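PDB 3KS6: glycerophosphoryl diester phosphodiesterase, which belongs to the glycerophosphoryl diester phosphodiesterase family of TIM-barrel proteins and holds a magnesium ion at a site of acidic side chains. Local coordinates for residues D37-A42 with E105-V110; G44-H49 with M86-L91. All blocks are in the same frame, centred on the assembly; numbering follows the deposited sequence.

Contact 1: D37-A42 with E105-V110. With MG (magnesium ion), chain F.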
loop_
_atom_site.group_PDB
_atom_site.type_symbol
_atom_site.label_atom_id
_atom_site.label_comp_id
_atom_site.label_asym_id
_atom_site.label_seq_id
_atom_site.Cartn_x
_atom_site.Cartn_y
_atom_site.Cartn_z
ATOM N N ASP A 37 1.188 -4.167 3.703
ATOM C CA ASP A 37 1.500 -5.373 2.923
ATOM C C ASP A 37 1.249 -6.575 3.849
ATOM O O ASP A 37 1.325 -6.459 5.058
ATOM C CB ASP A 37 2.972 -5.360 2.508
ATOM C CG ASP A 37 3.465 -3.976 2.122
ATOM O OD1 ASP A 37 3.131 -3.489 1.006
ATOM O OD2 ASP A 37 4.187 -3.362 2.938
ATOM N N LEU A 38 0.980 -7.733 3.268
ATOM C CA LEU A 38 0.593 -8.912 4.045
ATOM C C LEU A 38 1.379 -10.116 3.585
ATOM O O LEU A 38 1.689 -10.222 2.397
ATOM C CB LEU A 38 -0.921 -9.196 3.861
ATOM C CG LEU A 38 -1.969 -8.134 4.272
ATOM C CD1 LEU A 38 -3.425 -8.594 3.911
ATOM C CD2 LEU A 38 -1.846 -7.819 5.748
ATOM N N HIS A 39 1.671 -11.032 4.519
ATOM C CA HIS A 39 2.328 -12.322 4.235
ATOM C C HIS A 39 1.705 -13.456 5.045
ATOM O O HIS A 39 1.238 -13.239 6.173
ATOM C CB HIS A 39 3.819 -12.240 4.578
ATOM C CG HIS A 39 4.567 -11.239 3.758
ATOM N ND1 HIS A 39 5.128 -11.544 2.537
ATOM C CD2 HIS A 39 4.779 -9.921 3.958
ATOM C CE1 HIS A 39 5.684 -10.454 2.040
ATOM N NE2 HIS A 39 5.482 -9.457 2.881
ATOM N N PRO A 40 1.663 -14.666 4.480
ATOM C CA PRO A 40 1.174 -15.800 5.245
ATOM C C PRO A 40 2.243 -16.375 6.146
ATOM O O PRO A 40 3.415 -16.281 5.804
ATOM C CB PRO A 40 0.820 -16.804 4.155
ATOM C CG PRO A 40 1.794 -16.507 3.056
ATOM C CD PRO A 40 2.044 -15.048 3.115
ATOM N N THR A 41 1.846 -16.955 7.286
ATOM C CA THR A 41 2.748 -17.741 8.124
ATOM C C THR A 41 2.637 -19.220 7.747
ATOM O O THR A 41 1.807 -19.598 6.906
ATOM C CB THR A 41 2.430 -17.603 9.601
ATOM O OG1 THR A 41 1.148 -18.207 9.849
ATOM C CG2 THR A 41 2.460 -16.104 10.015
ATOM N N ALA A 42 3.498 -20.061 8.320
ATOM C CA ALA A 42 3.464 -21.496 8.007
ATOM C C ALA A 42 2.181 -22.171 8.503
ATOM O O ALA A 42 1.688 -23.101 7.860
ATOM C CB ALA A 42 4.725 -22.234 8.570
ATOM N N GLU A 105 -1.614 -4.301 0.001
ATOM C CA GLU A 105 -0.704 -4.776 -1.061
ATOM C C GLU A 105 -0.430 -6.254 -0.930
ATOM O O GLU A 105 -0.085 -6.726 0.148
ATOM C CB GLU A 105 0.629 -4.003 -1.067
ATOM C CG GLU A 105 1.441 -4.281 -2.330
ATOM C CD GLU A 105 2.774 -3.568 -2.371
ATOM O OE1 GLU A 105 2.952 -2.537 -1.661
ATOM O OE2 GLU A 105 3.672 -4.091 -3.084
ATOM N N ILE A 106 -0.580 -6.955 -2.037
ATOM C CA ILE A 106 -0.292 -8.389 -2.169
ATOM C C ILE A 106 1.137 -8.540 -2.696
ATOM O O ILE A 106 1.442 -8.174 -3.857
ATOM C CB ILE A 106 -1.261 -9.038 -3.168
ATOM C CG1 ILE A 106 -2.705 -8.823 -2.731
ATOM C CG2 ILE A 106 -0.982 -10.567 -3.293
ATOM C CD1 ILE A 106 -2.991 -9.401 -1.311
ATOM N N LYS A 107 2.002 -9.046 -1.817
ATOM C CA LYS A 107 3.427 -9.249 -2.058
ATOM C C LYS A 107 3.722 -10.725 -2.340
ATOM O O LYS A 107 3.012 -11.615 -1.843
ATOM C CB LYS A 107 4.232 -8.861 -0.799
ATOM C CG LYS A 107 4.272 -7.379 -0.440
ATOM C CD LYS A 107 5.307 -6.606 -1.251
ATOM C CE LYS A 107 6.640 -6.336 -0.513
ATOM N NZ LYS A 107 7.523 -7.513 -0.212
ATOM N N PRO A 108 4.777 -10.999 -3.129
ATOM C CA PRO A 108 5.233 -12.375 -3.295
ATOM C C PRO A 108 6.183 -12.783 -2.177
ATOM O O PRO A 108 6.518 -11.981 -1.304
ATOM C CB PRO A 108 5.991 -12.311 -4.623
ATOM C CG PRO A 108 6.650 -10.912 -4.559
ATOM C CD PRO A 108 5.562 -10.061 -3.963
ATOM N N GLY A 109 6.591 -14.050 -2.191
ATOM C CA GLY A 109 7.588 -14.536 -1.266
ATOM C C GLY A 109 9.025 -14.248 -1.670
ATOM O O GLY A 109 9.311 -13.525 -2.632
ATOM N N VAL A 110 9.950 -14.825 -0.917
ATOM C CA VAL A 110 11.379 -14.601 -1.138
ATOM C C VAL A 110 11.793 -14.879 -2.580
ATOM O O VAL A 110 12.556 -14.115 -3.172
ATOM C CB VAL A 110 12.249 -15.467 -0.131
ATOM C CG1 VAL A 110 13.736 -15.371 -0.489
ATOM C CG2 VAL A 110 12.015 -15.000 1.339
HETATM MG MG MG F . 3.434 -1.647 0.108
HETATM O O HOH W 1 4.154 -0.905 1.961
HETATM O O HOH W 2 1.094 -10.587 -0.122
HETATM O O HOH W 3 5.408 -2.112 -0.394
#

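Contact 2: G44-H49 with M86-L91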
loop_
_atom_site.group_PDB
_atom_site.type_symbol
_atom_site.label_atom_id
_atom_site.label_comp_id
_atom_site.label_asym_id
_atom_site.label_seq_id
_atom_site.Cartn_x
_atom_site.Cartn_y
_atom_site.Cartn_z
ATOM N N GLY A 44 -0.873 -20.783 8.768
ATOM C CA GLY A 44 -2.105 -20.271 8.184
ATOM C C GLY A 44 -2.634 -18.953 8.689
ATOM O O GLY A 44 -3.815 -18.677 8.530
ATOM N N ALA A 45 -1.759 -18.135 9.249
ATOM C CA ALA A 45 -2.133 -16.818 9.741
ATOM C C ALA A 45 -1.676 -15.790 8.709
ATOM O O ALA A 45 -0.971 -16.135 7.753
ATOM C CB ALA A 45 -1.488 -16.551 11.080
ATOM N N ILE A 46 -2.118 -14.544 8.914
ATOM C CA ILE A 46 -1.831 -13.403 8.050
ATOM C C ILE A 46 -1.152 -12.320 8.907
ATOM O O ILE A 46 -1.737 -11.840 9.857
ATOM C CB ILE A 46 -3.089 -12.831 7.425
ATOM C CG1 ILE A 46 -3.808 -13.902 6.594
ATOM C CG2 ILE A 46 -2.731 -11.596 6.542
ATOM C CD1 ILE A 46 -5.123 -13.437 6.040
ATOM N N VAL A 47 0.089 -11.975 8.591
ATOM C CA VAL A 47 0.778 -10.923 9.318
ATOM C C VAL A 47 1.059 -9.740 8.419
ATOM O O VAL A 47 1.248 -9.887 7.215
ATOM C CB VAL A 47 2.084 -11.391 9.980
ATOM C CG1 VAL A 47 1.790 -12.461 11.044
ATOM C CG2 VAL A 47 3.087 -11.892 8.932
ATOM N N VAL A 48 1.083 -8.576 9.052
ATOM C CA VAL A 48 1.265 -7.282 8.405
ATOM C C VAL A 48 2.775 -6.935 8.488
ATOM O O VAL A 48 3.319 -6.686 9.552
ATOM C CB VAL A 48 0.440 -6.185 9.110
ATOM C CG1 VAL A 48 0.584 -4.851 8.406
ATOM C CG2 VAL A 48 -1.049 -6.599 9.206
ATOM N N HIS A 49 3.448 -6.981 7.351
ATOM C CA HIS A 49 4.904 -6.782 7.268
ATOM C C HIS A 49 5.253 -6.487 5.836
ATOM O O HIS A 49 4.645 -7.057 4.922
ATOM C CB HIS A 49 5.627 -8.048 7.729
ATOM C CG HIS A 49 7.015 -7.803 8.237
ATOM N ND1 HIS A 49 7.258 -7.422 9.535
ATOM C CD2 HIS A 49 8.233 -7.898 7.642
ATOM C CE1 HIS A 49 8.559 -7.282 9.728
ATOM N NE2 HIS A 49 9.179 -7.566 8.598
HETATM N N MSE A 86 2.081 -7.287 13.679
HETATM C CA MSE A 86 0.621 -7.454 13.789
HETATM C C MSE A 86 0.059 -8.503 12.845
HETATM O O MSE A 86 0.641 -8.805 11.781
HETATM C CB MSE A 86 -0.111 -6.148 13.463
HETATM C CG MSE A 86 0.294 -4.924 14.264
HETATM SE SE MSE A 86 -0.955 -3.454 13.954
HETATM C CE MSE A 86 -2.427 -3.940 15.024
ATOM N N THR A 87 -1.101 -9.044 13.239
ATOM C CA THR A 87 -1.912 -9.854 12.359
ATOM C C THR A 87 -2.910 -8.939 11.640
ATOM O O THR A 87 -3.170 -7.804 12.073
ATOM C CB THR A 87 -2.705 -10.956 13.122
ATOM O OG1 THR A 87 -3.609 -10.329 14.046
ATOM C CG2 THR A 87 -1.761 -11.920 13.834
ATOM N N LEU A 88 -3.457 -9.424 10.529
ATOM C CA LEU A 88 -4.483 -8.671 9.819
ATOM C C LEU A 88 -5.662 -8.375 10.785
ATOM O O LEU A 88 -6.183 -7.243 10.837
ATOM C CB LEU A 88 -4.963 -9.434 8.564
ATOM C CG LEU A 88 -6.094 -8.811 7.724
ATOM C CD1 LEU A 88 -5.792 -7.354 7.302
ATOM C CD2 LEU A 88 -6.422 -9.704 6.514
ATOM N N GLU A 89 -6.074 -9.370 11.566
ATOM C CA GLU A 89 -7.191 -9.199 12.503
ATOM C C GLU A 89 -6.967 -8.049 13.483
ATOM O O GLU A 89 -7.868 -7.227 13.769
ATOM C CB GLU A 89 -7.417 -10.508 13.292
ATOM C CG GLU A 89 -8.458 -10.352 14.408
ATOM C CD GLU A 89 -8.660 -11.592 15.279
ATOM O OE1 GLU A 89 -7.764 -12.462 15.337
ATOM O OE2 GLU A 89 -9.739 -11.659 15.915
ATOM N N GLU A 90 -5.765 -8.000 14.032
ATOM C CA GLU A 90 -5.399 -6.936 14.968
ATOM C C GLU A 90 -5.440 -5.571 14.284
ATOM O O GLU A 90 -5.904 -4.594 14.882
ATOM C CB GLU A 90 -4.026 -7.224 15.551
ATOM C CG GLU A 90 -4.047 -8.418 16.507
ATOM C CD GLU A 90 -2.645 -9.002 16.837
ATOM O OE1 GLU A 90 -1.619 -8.593 16.259
ATOM O OE2 GLU A 90 -2.596 -9.918 17.679
ATOM N N LEU A 91 -4.962 -5.508 13.031
ATOM C CA LEU A 91 -5.043 -4.280 12.224
ATOM C C LEU A 91 -6.501 -3.876 11.999
ATOM O O LEU A 91 -6.881 -2.715 12.170
ATOM C CB LEU A 91 -4.289 -4.433 10.885
ATOM C CG LEU A 91 -4.243 -3.208 9.946
ATOM C CD1 LEU A 91 -3.605 -1.949 10.580
ATOM C CD2 LEU A 91 -3.569 -3.562 8.634
HETATM O O HOH W 4 3.239 -5.354 11.842
#

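Contact 1: D37-A42 with E105-V110
Two different first torsions bring Asp37 and Glu105 to one magnesium ion: CG of Asp37 stands anti to its own carbonyl carbon (chi1 -39°), whereas CG of Glu105 runs anti to the backbone N (chi1 -168°) and its chain continues extended. The two side chains lie side by side, their carboxylate planes 81° apart, and each gives the metal one oxygen, Asp37 OD1 at 2.1 Å and Glu105 OE1 at 2.0 Å. Sharing the cation explains why OD1 of Asp37 and OE1 of Glu105 can sit just 2.8 Å apart. Glu35 completes the protein ligands, and a metal-bound water donates to Asp37 OD2. The site lies where strands 33-40 and 101-106 run parallel, neighbours in the TIM barrel; Asp37 and Glu105 form a parallel beta bridge here, and a weak bond from Leu38 N to Glu105 O follows. The bent chain of Lys107 passes obliquely by His39, its CB within 3.6 Å of His39 CE1 and its CG 3.8 Å from Asp37 CB. Pro108 O lies at the edge of that imidazole, in its plane. Tyr115 OH and the carbonyl of His50 engage the two ring nitrogens of His39, and His50 O also bonds Lys107 NZ.

Contact 2: G44-H49 with M86-L91
The amide of Val48 makes a short, nearly straight bond to Met86 O, 2.8 Å from N to O with 172° at the hydrogen, although the donor is tilted from the carbonyl plane. It belongs to a small antiparallel pairing in which strand 46-48, itself an antiparallel neighbour of barrel strand 33-40, meets the short strand 86-87 just as that strand turns into helix 88-95. Val47 and Thr87 form a non-hydrogen-bonded pair with CA atoms 4.2 Å apart, and Met86 O also receives a CA-H contact from Val47. Ile46 O serves the other segment in the same way: Leu88 N, in the first turn of the helix, donates to it over 3.0 Å from above the carbonyl plane, and the CA-H of Thr87 comes up to it as well. A water bridges the far end of the pairing, donating to Val48 O and accepting from Met86 N.

Thr87 is the N-cap, and with Glu90 it closes a capping box: Glu90 N donates to Thr87 OG1, and Thr87 N reaches Glu90 OE1 from above the carboxylate plane. A positive chi1 of 62° puts OG1 between the backbone N and the carbonyl carbon, where it can accept from Glu90 N. Lys73 makes a salt bridge to the same OE1, so this oxygen has two partners.

Apolar side chains add to the backbone bonds. Ile46 and Leu88 lie alongside one another, pointing the same way, with Ile46 CG2 3.7 Å from Leu88 CB. Phe23 of helix 20-27 packs against Val48, Met86 (present as selenomethionine) and Leu91, and here Val48 CG2 meets Leu91 CD2 at 4.0 Å.

The centres of contacts 1 and 2 are 10 Å apart on the same side of the chain's centre, and the two share one sheet. Strand 33-40 pairs on one side with 101-106 in contact 1 and also, antiparallel, with 46-48, which in turn carries 86-87 in contact 2. Probable backbone hydrogen bonds His39 N to Val47 O and Asp37 O to His49 N join the contacts directly, while Leu38 CD2 packs on Val48 CG2. Along the chain, contact 2 is nested inside the loop closed by contact 1. The excursion between two metal-binding barrel strands is thus tied back to one of them, with the side chain of Val48 about 9 Å from the magnesium ion.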